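Local coordinates for malonyl CoA-acyl carrier protein transacylase (Bartonella henselae, PDB 3QAT) that probably transfers the malonyl group from malonyl-CoA to the acyl carrier protein, supplying the extender unit for bacterial fatty acid biosynthesis, at residues A[212-217]-A[255-260]. Residues are numbered along the deposited sequence; the frame is centred on the assembly and turned at random. Where two conformers were deposited one is given.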
loop_
_atom_site.group_PDB
_atom_site.type_symbol
_atom_site.label_atom_id
_atom_site.label_comp_id
_atom_site.label_asym_id
_atom_site.label_seq_id
_atom_site.Cartn_x
_atom_site.Cartn_y
_atom_site.Cartn_z
ATOM N N GLN A 212 9.797 -13.912 5.582
ATOM C CA GLN A 212 11.111 -13.564 6.153
ATOM C C GLN A 212 12.258 -13.364 5.139
ATOM O O GLN A 212 13.017 -12.416 5.306
ATOM C CB GLN A 212 11.530 -14.520 7.277
ATOM C CG GLN A 212 12.727 -14.020 8.067
ATOM C CD GLN A 212 12.401 -12.786 8.891
ATOM O OE1 GLN A 212 11.333 -12.699 9.518
ATOM N NE2 GLN A 212 13.322 -11.822 8.902
ATOM N N PRO A 213 12.395 -14.233 4.102
ATOM C CA PRO A 213 13.475 -13.977 3.120
ATOM C C PRO A 213 13.331 -12.613 2.406
ATOM O O PRO A 213 14.334 -11.959 2.071
ATOM C CB PRO A 213 13.320 -15.130 2.115
ATOM C CG PRO A 213 12.672 -16.245 2.917
ATOM C CD PRO A 213 11.695 -15.505 3.811
ATOM N N ALA A 214 12.099 -12.172 2.192
ATOM C CA ALA A 214 11.876 -10.877 1.570
ATOM C C ALA A 214 12.191 -9.726 2.538
ATOM O O ALA A 214 12.669 -8.662 2.112
ATOM C CB ALA A 214 10.443 -10.762 1.039
ATOM N N ALA A 215 11.911 -9.918 3.827
ATOM C CA ALA A 215 12.300 -8.932 4.837
ATOM C C ALA A 215 13.823 -8.743 4.859
ATOM O O ALA A 215 14.316 -7.612 4.894
ATOM C CB ALA A 215 11.776 -9.335 6.229
ATOM N N ASN A 216 14.556 -9.859 4.844
ATOM C CA ASN A 216 16.017 -9.799 4.815
ATOM C C ASN A 216 16.532 -9.053 3.572
ATOM O O ASN A 216 17.463 -8.240 3.670
ATOM C CB ASN A 216 16.601 -11.205 4.868
ATOM C CG ASN A 216 16.252 -11.935 6.148
ATOM O OD1 ASN A 216 15.866 -11.324 7.153
ATOM N ND2 ASN A 216 16.405 -13.264 6.126
ATOM N N ALA A 217 15.925 -9.329 2.411
ATOM C CA ALA A 217 16.273 -8.625 1.172
ATOM C C ALA A 217 16.031 -7.110 1.290
ATOM O O ALA A 217 16.853 -6.292 0.837
ATOM C CB ALA A 217 15.531 -9.222 -0.049
ATOM N N GLN A 255 10.126 -4.694 9.209
ATOM C CA GLN A 255 9.135 -5.372 10.046
ATOM C C GLN A 255 7.788 -5.525 9.327
ATOM O O GLN A 255 7.081 -6.531 9.497
ATOM C CB GLN A 255 8.917 -4.585 11.333
ATOM C CG GLN A 255 10.117 -4.559 12.267
ATOM C CD GLN A 255 9.916 -3.568 13.409
ATOM O OE1 GLN A 255 8.845 -3.514 14.021
ATOM N NE2 GLN A 255 10.938 -2.772 13.689
ATOM N N GLN A 256 7.456 -4.516 8.523
ATOM C CA GLN A 256 6.192 -4.489 7.784
ATOM C C GLN A 256 6.017 -5.718 6.872
ATOM O O GLN A 256 4.903 -6.246 6.713
ATOM C CB GLN A 256 6.132 -3.177 6.984
ATOM C CG GLN A 256 4.744 -2.780 6.496
ATOM C CD GLN A 256 4.362 -3.455 5.219
ATOM O OE1 GLN A 256 5.168 -4.160 4.593
ATOM N NE2 GLN A 256 3.104 -3.268 4.822
ATOM N N VAL A 257 7.112 -6.189 6.294
ATOM C CA VAL A 257 7.042 -7.279 5.314
ATOM C C VAL A 257 6.407 -8.546 5.892
ATOM O O VAL A 257 5.659 -9.220 5.199
ATOM C CB VAL A 257 8.466 -7.562 4.760
ATOM C CG1 VAL A 257 8.525 -8.841 3.929
ATOM C CG2 VAL A 257 8.947 -6.325 3.953
ATOM N N THR A 258 6.712 -8.855 7.154
ATOM C CA THR A 258 6.184 -10.060 7.796
ATOM C C THR A 258 5.025 -9.807 8.747
ATOM O O THR A 258 4.475 -10.769 9.304
ATOM C CB THR A 258 7.282 -10.794 8.599
ATOM O OG1 THR A 258 7.902 -9.875 9.506
ATOM C CG2 THR A 258 8.299 -11.363 7.653
ATOM N N GLY A 259 4.661 -8.539 8.932
ATOM C CA GLY A 259 3.682 -8.162 9.951
ATOM C C GLY A 259 2.383 -7.628 9.378
ATOM O O GLY A 259 2.269 -7.400 8.169
ATOM N N ARG A 260 1.437 -7.406 10.292
ATOM C CA ARG A 260 0.078 -6.954 9.966
ATOM C C ARG A 260 0.036 -5.499 9.505
ATOM O O ARG A 260 0.647 -4.612 10.115
ATOM C CB ARG A 260 -0.827 -7.143 11.186
ATOM C CG ARG A 260 -2.200 -6.456 11.122
ATOM C CD ARG A 260 -3.037 -6.802 12.366
ATOM N NE ARG A 260 -2.384 -6.367 13.599
ATOM C CZ ARG A 260 -2.859 -5.445 14.438
ATOM N NH1 ARG A 260 -4.029 -4.840 14.210
ATOM N NH2 ARG A 260 -2.157 -5.138 15.522
#
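Val257 and Thr258, near the C-terminal end of helix 246-258, pack against Gln212, Ala214 and Ala215 in the first turn of helix 212-224; no hydrogen bond crosses between 212-217 and 255-260. One residue before Val257, Gln256 O accepts a hydrogen bond from His207 ND1, and Gln256 NE2 makes a weak one to Ser98 OG, so the helix end carrying Val257 is also tied to the His207 loop.

Val257 points at the partner helix and sets its CG1 methyl against both Ala214 and Ala215. CG1 stands anti to the backbone N (chi1 170°), which carries it to the backbone of the other helix, 3.6 Å from Ala215 N. The same methyl lies 4.0 Å from Ala214 CB, while Val257 CB faces Ala215 CB at an equal 4.0 Å. Because Ala214 and Ala215 offer only a methyl each, the backbones come close, Ala215 CA and Val257 CA being 5.5 Å apart. Such close packing joins two helices of the acyltransferase fold near the probable nucleophile elbow, to which Ser98 belongs. Met127 of helix 113-129 also touches Val257, and Ala214 packs on that helix too.

Thr258 then presents its methyl rather than its hydroxyl: CG2 sits 3.6 Å from Gln212 N and 3.8 Å from Gln212 OE1. The Gln212 chain starts away from Thr258 but bends at chi2 (68°), bringing its amide back beside the methyl. That amide is steadied one turn along its own helix, where NE2 donates to Asn216 OD1 (3.1 Å, N-H...O angle 157°) from above the Asn216 carbonyl plane. Beyond Gly259, Arg260 leads away from helix 212-224.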